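Local atomic coordinates of crustacyanin-C1 subunit (PDB entry 1I4U), a protein that binds the carotenoid astaxanthin, as a lipocalin subunit of the crustacyanin complexes that give the lobster carapace its blue colour. Residues A[23-35]-A[107-119]. Residues are numbered along the deposited sequence; the frame is centred on the assembly and turned at random.
Sequences EQTPNRNSYAGVW and ILETDYSNYACLY
The chain running from the end of helix 17-24 through the short, weakly bonded helix 28-31 into strand 33-41 lies against the hairpin of strands 102-110 and 115-123, the backbones coming closest at Y31 and Y112, CA to CA 5.6 Å. At one end the extended side chain of Q24 presents its amide to the I107 backbone: NE2 donates to I107 O (2.9 Å, N-H...O 158°), while OE1 reaches I107 N through a water. In the middle the Y31 ring is sandwiched, with I107 CD1 over one face, 4.0 Å from the centroid, and W35 NE1 over the other as it donates to Y31 O. CG anti to its backbone N (chi1 -165°) swings the Y31 ring across the hairpin, and its OH ends 3.4 Å from L118 CD2. A116 CB sits over the six-membered ring of W35. The Y112 side chain crosses that of N27 at about a right angle, its OH 3.3 Å from N27 CB; one water links that OH to Q24 O, and a second reaches E23 O weakly. R138 hydrogen-bonds Y112 O and makes a cation-pi contact with W35. Aromatic and aliphatic packing, bordered by direct and water-mediated polar links, thus joins the N-terminal segment to the hairpin, consistent with closing this end of the lipocalin barrel.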
ATOM      1  N   GLU A  23      15.086  12.262  15.346  1.00 26.06           N
ATOM      2  CA  GLU A  23      16.187  12.931  14.677  1.00 25.74           C
ATOM      3  C   GLU A  23      15.760  13.694  13.433  1.00 23.13           C
ATOM      4  O   GLU A  23      16.336  14.728  13.043  1.00 27.03           O
ATOM      5  CB  GLU A  23      17.226  11.892  14.189  1.00 27.25           C
ATOM      6  CG  GLU A  23      17.995  11.292  15.348  1.00 28.23           C
ATOM      7  CD  GLU A  23      18.889  10.143  14.941  1.00 29.86           C
ATOM      8  OE1 GLU A  23      18.806   9.566  13.838  1.00 26.14           O
ATOM      9  OE2 GLU A  23      19.674   9.798  15.827  1.00 39.63           O
ATOM     10  N   GLN A  24      14.756  13.133  12.767  1.00 19.76           N
ATOM     11  CA  GLN A  24      14.425  13.602  11.419  1.00 19.71           C
ATOM     12  C   GLN A  24      13.393  14.706  11.428  1.00 19.83           C
ATOM     13  O   GLN A  24      13.374  15.498  10.494  1.00 20.44           O
ATOM     14  CB  GLN A  24      13.958  12.382  10.625  1.00 18.65           C
ATOM     15  CG  GLN A  24      15.154  11.502  10.292  1.00 19.35           C
ATOM     16  CD  GLN A  24      14.772  10.087   9.957  1.00 18.62           C
ATOM     17  OE1 GLN A  24      13.579   9.799   9.720  1.00 18.81           O
ATOM     18  NE2 GLN A  24      15.787   9.231   9.935  1.00 18.90           N
ATOM     19  N   THR A  25      12.509  14.757  12.440  1.00 24.51           N
ATOM     20  CA  THR A  25      11.468  15.802  12.412  1.00 25.47           C
ATOM     21  C   THR A  25      12.036  17.203  12.318  1.00 24.16           C
ATOM     22  O   THR A  25      11.488  18.027  11.575  1.00 27.72           O
ATOM     23  CB  THR A  25      10.544  15.644  13.631  1.00 32.11           C
ATOM     24  OG1 THR A  25       9.864  14.397  13.495  1.00 36.22           O
ATOM     25  CG2 THR A  25       9.496  16.725  13.573  1.00 46.74           C
ATOM     26  N   PRO A  26      13.107  17.573  13.020  1.00 24.63           N
ATOM     27  CA  PRO A  26      13.631  18.939  12.891  1.00 26.18           C
ATOM     28  C   PRO A  26      14.287  19.257  11.559  1.00 26.02           C
ATOM     29  O   PRO A  26      14.599  20.434  11.389  1.00 27.10           O
ATOM     30  CB  PRO A  26      14.723  19.058  13.980  1.00 30.85           C
ATOM     31  CG  PRO A  26      14.341  17.980  14.920  1.00 29.75           C
ATOM     32  CD  PRO A  26      13.888  16.852  14.035  1.00 29.50           C
ATOM     33  N   ASN A  27      14.485  18.254  10.730  1.00 24.76           N
ATOM     34  CA  ASN A  27      15.381  18.379   9.582  1.00 22.13           C
ATOM     35  C   ASN A  27      14.647  18.261   8.273  1.00 21.03           C
ATOM     36  O   ASN A  27      15.292  18.015   7.241  1.00 19.74           O
ATOM     37  CB  ASN A  27      16.525  17.354   9.674  1.00 21.97           C
ATOM     38  CG  ASN A  27      17.557  17.811  10.689  1.00 27.24           C
ATOM     39  OD1 ASN A  27      18.075  18.946  10.650  1.00 35.62           O
ATOM     40  ND2 ASN A  27      17.903  16.950  11.640  1.00 29.12           N
ATOM     41  N   ARG A  28      13.330  18.425   8.250  1.00 20.97           N
ATOM     42  CA  ARG A  28      12.601  18.089   7.014  1.00 18.73           C
ATOM     43  C   ARG A  28      13.070  18.944   5.860  1.00 18.22           C
ATOM     44  O   ARG A  28      13.188  18.505   4.727  1.00 17.21           O
ATOM     45  CB  ARG A  28      11.109  18.283   7.236  1.00 19.57           C
ATOM     46  CG  ARG A  28      10.465  17.388   8.294  1.00 21.75           C
ATOM     47  CD  ARG A  28      10.669  15.912   8.011  1.00 21.05           C
ATOM     48  NE  ARG A  28       9.914  15.137   9.026  1.00 22.02           N
ATOM     49  CZ  ARG A  28      10.043  13.825   9.112  1.00 21.81           C
ATOM     50  NH1 ARG A  28      10.867  13.204   8.273  1.00 21.70           N
ATOM     51  NH2 ARG A  28       9.365  13.149  10.023  1.00 26.09           N
ATOM     52  N   ASN A  29      13.369  20.218   6.130  1.00 20.69           N
ATOM     53  CA  ASN A  29      13.754  21.108   5.031  1.00 21.43           C
ATOM     54  C   ASN A  29      15.060  20.642   4.457  1.00 21.99           C
ATOM     55  O   ASN A  29      15.340  20.762   3.267  1.00 23.65           O
ATOM     56  CB  ASN A  29      13.833  22.508   5.601  1.00 24.25           C
ATOM     57  CG  ASN A  29      12.500  23.245   5.586  1.00 31.22           C
ATOM     58  OD1 ASN A  29      11.991  23.578   4.512  1.00 41.43           O
ATOM     59  ND2 ASN A  29      11.924  23.527   6.763  1.00 46.72           N
ATOM     60  N   SER A  30      15.934  20.088   5.306  1.00 20.42           N
ATOM     61  CA  SER A  30      17.208  19.609   4.784  1.00 18.51           C
ATOM     62  C   SER A  30      17.072  18.338   3.957  1.00 16.56           C
ATOM     63  O   SER A  30      18.029  17.995   3.252  1.00 17.57           O
ATOM     64  CB  SER A  30      18.192  19.389   5.937  1.00 21.51           C
ATOM     65  OG  SER A  30      18.561  20.634   6.542  1.00 28.20           O
ATOM     66  N   TYR A  31      15.971  17.638   4.078  1.00 16.53           N
ATOM     67  CA  TYR A  31      15.701  16.444   3.283  1.00 15.91           C
ATOM     68  C   TYR A  31      15.064  16.755   1.932  1.00 13.96           C
ATOM     69  O   TYR A  31      14.992  15.913   1.044  1.00 14.85           O
ATOM     70  CB  TYR A  31      14.813  15.470   4.087  1.00 16.33           C
ATOM     71  CG  TYR A  31      14.776  14.079   3.505  1.00 14.88           C
ATOM     72  CD1 TYR A  31      15.832  13.178   3.577  1.00 15.89           C
ATOM     73  CD2 TYR A  31      13.603  13.664   2.864  1.00 16.09           C
ATOM     74  CE1 TYR A  31      15.756  11.921   3.039  1.00 16.78           C
ATOM     75  CE2 TYR A  31      13.553  12.381   2.331  1.00 17.37           C
ATOM     76  CZ  TYR A  31      14.612  11.513   2.412  1.00 16.88           C
ATOM     77  OH  TYR A  31      14.512  10.257   1.847  1.00 18.53           O
ATOM     78  N   ALA A  32      14.607  17.994   1.801  1.00 15.72           N
ATOM     79  CA  ALA A  32      13.962  18.413   0.537  1.00 15.27           C
ATOM     80  C   ALA A  32      15.024  18.572  -0.559  1.00 12.97           C
ATOM     81  O   ALA A  32      16.213  18.410  -0.348  1.00 14.76           O
ATOM     82  CB  ALA A  32      13.155  19.650   0.737  1.00 18.63           C
ATOM     83  N   GLY A  33      14.553  18.852  -1.761  1.00 13.92           N
ATOM     84  CA  GLY A  33      15.410  19.014  -2.911  1.00 12.92           C
ATOM     85  C   GLY A  33      15.429  17.711  -3.721  1.00 12.06           C
ATOM     86  O   GLY A  33      14.512  16.864  -3.674  1.00 12.85           O
ATOM     87  N   VAL A  34      16.509  17.563  -4.475  1.00 12.27           N
ATOM     88  CA  VAL A  34      16.613  16.489  -5.469  1.00 11.41           C
ATOM     89  C   VAL A  34      17.445  15.350  -4.938  1.00 10.52           C
ATOM     90  O   VAL A  34      18.563  15.557  -4.459  1.00 12.15           O
ATOM     91  CB  VAL A  34      17.191  17.056  -6.780  1.00 12.60           C
ATOM     92  CG1 VAL A  34      17.376  15.932  -7.806  1.00 13.29           C
ATOM     93  CG2 VAL A  34      16.272  18.139  -7.318  1.00 15.39           C
ATOM     94  N   TRP A  35      16.881  14.151  -5.030  1.00 11.14           N
ATOM     95  CA  TRP A  35      17.574  12.910  -4.699  1.00 10.63           C
ATOM     96  C   TRP A  35      17.524  11.942  -5.889  1.00 11.55           C
ATOM     97  O   TRP A  35      16.447  11.734  -6.460  1.00 14.85           O
ATOM     98  CB  TRP A  35      16.898  12.213  -3.546  1.00 11.13           C
ATOM     99  CG  TRP A  35      17.031  12.782  -2.168  1.00 11.54           C
ATOM    100  CD1 TRP A  35      16.078  13.518  -1.526  1.00 12.82           C
ATOM    101  CD2 TRP A  35      18.118  12.660  -1.272  1.00 11.30           C
ATOM    102  NE1 TRP A  35      16.526  13.860  -0.269  1.00 14.47           N
ATOM    103  CE2 TRP A  35      17.782  13.348  -0.085  1.00 12.55           C
ATOM    104  CE3 TRP A  35      19.360  12.030  -1.374  1.00 11.45           C
ATOM    105  CZ2 TRP A  35      18.635  13.437   1.029  1.00 12.85           C
ATOM    106  CZ3 TRP A  35      20.209  12.100  -0.303  1.00 11.52           C
ATOM    107  CH2 TRP A  35      19.845  12.800   0.868  1.00 13.22           C
ATOM    108  N   ILE A 107      13.506   6.241   7.028  1.00 14.03           N
ATOM    109  CA  ILE A 107      14.821   6.740   6.678  1.00 14.10           C
ATOM    110  C   ILE A 107      15.754   6.128   7.708  1.00 14.01           C
ATOM    111  O   ILE A 107      15.882   6.550   8.848  1.00 16.20           O
ATOM    112  CB  ILE A 107      14.867   8.274   6.638  1.00 14.16           C
ATOM    113  CG1 ILE A 107      13.799   8.898   5.740  1.00 17.01           C
ATOM    114  CG2 ILE A 107      16.287   8.760   6.311  1.00 16.37           C
ATOM    115  CD1 ILE A 107      13.615  10.406   5.934  1.00 16.98           C
ATOM    116  N   LEU A 108      16.381   5.021   7.288  1.00 14.75           N
ATOM    117  CA  LEU A 108      17.238   4.287   8.230  1.00 16.20           C
ATOM    118  C   LEU A 108      18.459   5.102   8.630  1.00 15.97           C
ATOM    119  O   LEU A 108      18.978   4.985   9.746  1.00 19.04           O
ATOM    120  CB  LEU A 108      17.737   3.025   7.548  1.00 19.91           C
ATOM    121  CG  LEU A 108      16.929   1.777   7.537  1.00 23.84           C
ATOM    122  CD1 LEU A 108      17.789   0.627   7.018  1.00 22.11           C
ATOM    123  CD2 LEU A 108      16.380   1.414   8.916  1.00 26.33           C
ATOM    124  N   GLU A 109      18.960   5.908   7.698  1.00 14.82           N
ATOM    125  CA  GLU A 109      20.165   6.703   7.918  1.00 15.62           C
ATOM    126  C   GLU A 109      20.248   7.726   6.775  1.00 13.26           C
ATOM    127  O   GLU A 109      19.992   7.405   5.617  1.00 13.81           O
ATOM    128  CB  GLU A 109      21.433   5.864   7.942  1.00 18.59           C
ATOM    129  CG  GLU A 109      22.694   6.631   8.350  1.00 17.21           C
ATOM    130  CD  GLU A 109      23.924   5.741   8.453  1.00 17.43           C
ATOM    131  OE1 GLU A 109      23.839   4.676   9.075  1.00 19.58           O
ATOM    132  OE2 GLU A 109      24.980   6.101   7.879  1.00 21.18           O
ATOM    133  N   THR A 110      20.625   8.949   7.136  1.00 14.07           N
ATOM    134  CA  THR A 110      20.923   9.961   6.140  1.00 13.76           C
ATOM    135  C   THR A 110      21.889  10.998   6.732  1.00 14.09           C
ATOM    136  O   THR A 110      21.849  11.241   7.937  1.00 16.30           O
ATOM    137  CB  THR A 110      19.674  10.653   5.613  1.00 13.54           C
ATOM    138  OG1 THR A 110      20.006  11.586   4.565  1.00 13.62           O
ATOM    139  CG2 THR A 110      18.979  11.456   6.695  1.00 14.85           C
ATOM    140  N   ASP A 111      22.692  11.583   5.877  1.00 14.30           N
ATOM    141  CA  ASP A 111      23.475  12.770   6.248  1.00 14.61           C
ATOM    142  C   ASP A 111      22.913  14.014   5.581  1.00 14.53           C
ATOM    143  O   ASP A 111      23.578  15.059   5.700  1.00 15.43           O
ATOM    144  CB  ASP A 111      24.964  12.595   5.963  1.00 14.91           C
ATOM    145  CG  ASP A 111      25.313  12.655   4.492  1.00 13.94           C
ATOM    146  OD1 ASP A 111      24.379  12.623   3.673  1.00 13.86           O
ATOM    147  OD2 ASP A 111      26.532  12.719   4.196  1.00 18.63           O
ATOM    148  N   TYR A 112      21.798  13.946   4.869  1.00 13.13           N
ATOM    149  CA  TYR A 112      21.089  15.009   4.195  1.00 13.41           C
ATOM    150  C   TYR A 112      21.821  15.581   2.974  1.00 12.01           C
ATOM    151  O   TYR A 112      21.128  15.937   2.021  1.00 13.14           O
ATOM    152  CB  TYR A 112      20.696  16.207   5.094  1.00 15.20           C
ATOM    153  CG  TYR A 112      19.787  15.688   6.194  1.00 16.89           C
ATOM    154  CD1 TYR A 112      18.457  15.490   5.931  1.00 20.70           C
ATOM    155  CD2 TYR A 112      20.265  15.381   7.438  1.00 18.41           C
ATOM    156  CE1 TYR A 112      17.622  15.009   6.904  1.00 23.72           C
ATOM    157  CE2 TYR A 112      19.431  14.883   8.447  1.00 20.04           C
ATOM    158  CZ  TYR A 112      18.090  14.698   8.165  1.00 19.56           C
ATOM    159  OH  TYR A 112      17.185  14.213   9.098  1.00 22.11           O
ATOM    160  N   SER A 113      23.131  15.694   3.028  1.00 13.10           N
ATOM    161  CA  SER A 113      23.901  16.304   1.946  1.00 12.42           C
ATOM    162  C   SER A 113      24.523  15.324   0.980  1.00 11.51           C
ATOM    163  O   SER A 113      24.966  15.806  -0.091  1.00 10.95           O
ATOM    164  CB  SER A 113      24.962  17.210   2.546  1.00 15.14           C
ATOM    165  OG  SER A 113      25.791  16.524   3.355  1.00 20.36           O
ATOM    166  N   ASN A 114      24.606  14.024   1.255  1.00 11.27           N
ATOM    167  CA  ASN A 114      25.215  13.086   0.329  1.00 10.97           C
ATOM    168  C   ASN A 114      24.306  11.893   0.037  1.00 11.59           C
ATOM    169  O   ASN A 114      24.136  11.511  -1.126  1.00 11.89           O
ATOM    170  CB  ASN A 114      26.550  12.570   0.856  1.00 10.99           C
ATOM    171  CG  ASN A 114      27.531  13.718   0.972  1.00 11.13           C
ATOM    172  OD1 ASN A 114      28.136  14.092  -0.048  1.00 12.01           O
ATOM    173  ND2 ASN A 114      27.639  14.278   2.140  1.00 14.34           N
ATOM    174  N   TYR A 115      23.764  11.266   1.099  1.00 11.30           N
ATOM    175  CA  TYR A 115      23.080   9.994   0.914  1.00 11.71           C
ATOM    176  C   TYR A 115      21.891   9.858   1.823  1.00 11.74           C
ATOM    177  O   TYR A 115      21.836  10.486   2.870  1.00 12.81           O
ATOM    178  CB  TYR A 115      24.108   8.851   1.184  1.00 12.25           C
ATOM    179  CG  TYR A 115      24.439   8.680   2.631  1.00 14.41           C
ATOM    180  CD1 TYR A 115      25.392   9.498   3.231  1.00 15.11           C
ATOM    181  CD2 TYR A 115      23.794   7.739   3.420  1.00 17.05           C
ATOM    182  CE1 TYR A 115      25.712   9.365   4.557  1.00 15.02           C
ATOM    183  CE2 TYR A 115      24.109   7.616   4.749  1.00 17.18           C
ATOM    184  CZ  TYR A 115      25.057   8.426   5.312  1.00 16.11           C
ATOM    185  OH  TYR A 115      25.410   8.351   6.652  1.00 20.46           O
ATOM    186  N   ALA A 116      21.036   8.890   1.467  1.00 12.19           N
ATOM    187  CA  ALA A 116      19.974   8.413   2.317  1.00 12.09           C
ATOM    188  C   ALA A 116      19.750   6.919   2.057  1.00 12.19           C
ATOM    189  O   ALA A 116      19.875   6.434   0.919  1.00 13.63           O
ATOM    190  CB  ALA A 116      18.677   9.170   2.135  1.00 13.89           C
ATOM    191  N   CYS A 117      19.472   6.187   3.139  1.00 13.22           N
ATOM    192  CA  CYS A 117      19.217   4.764   3.103  1.00 12.64           C
ATOM    193  C   CYS A 117      17.750   4.581   3.537  1.00 11.96           C
ATOM    194  O   CYS A 117      17.426   4.895   4.680  1.00 13.19           O
ATOM    195  CB  CYS A 117      20.152   4.014   4.039  1.00 13.32           C
ATOM    196  SG  CYS A 117      21.877   4.605   4.115  1.00 14.84           S
ATOM    197  N   LEU A 118      16.922   4.101   2.610  1.00 11.26           N
ATOM    198  CA  LEU A 118      15.464   4.037   2.838  1.00 11.89           C
ATOM    199  C   LEU A 118      14.966   2.617   2.879  1.00 11.66           C
ATOM    200  O   LEU A 118      15.491   1.736   2.173  1.00 12.08           O
ATOM    201  CB  LEU A 118      14.748   4.773   1.719  1.00 12.78           C
ATOM    202  CG  LEU A 118      15.281   6.189   1.405  1.00 13.58           C
ATOM    203  CD1 LEU A 118      14.446   6.767   0.247  1.00 16.28           C
ATOM    204  CD2 LEU A 118      15.330   7.032   2.643  1.00 15.52           C
ATOM    205  N   TYR A 119      13.931   2.388   3.681  1.00 11.53           N
ATOM    206  CA  TYR A 119      13.435   1.042   3.910  1.00 11.88           C
ATOM    207  C   TYR A 119      11.919   1.012   4.067  1.00 11.78           C
ATOM    208  O   TYR A 119      11.352   1.852   4.780  1.00 13.34           O
ATOM    209  CB  TYR A 119      14.087   0.504   5.187  1.00 12.80           C
ATOM    210  CG  TYR A 119      13.739  -0.935   5.525  1.00 14.68           C
ATOM    211  CD1 TYR A 119      14.146  -1.955   4.691  1.00 17.18           C
ATOM    212  CD2 TYR A 119      12.999  -1.281   6.644  1.00 19.72           C
ATOM    213  CE1 TYR A 119      13.861  -3.293   4.919  1.00 21.00           C
ATOM    214  CE2 TYR A 119      12.714  -2.613   6.903  1.00 21.62           C
ATOM    215  CZ  TYR A 119      13.143  -3.609   6.044  1.00 22.20           C
ATOM    216  OH  TYR A 119      12.839  -4.923   6.339  1.00 26.95           O
TER
HETATM  217  O   HOH W   1      18.423  12.911  11.038  1.00 24.14           O
HETATM  218  O   HOH W   2      12.313   7.279   9.546  1.00 19.17           O
HETATM  219  O   HOH W   3      14.407  14.770   8.133  1.00 20.75           O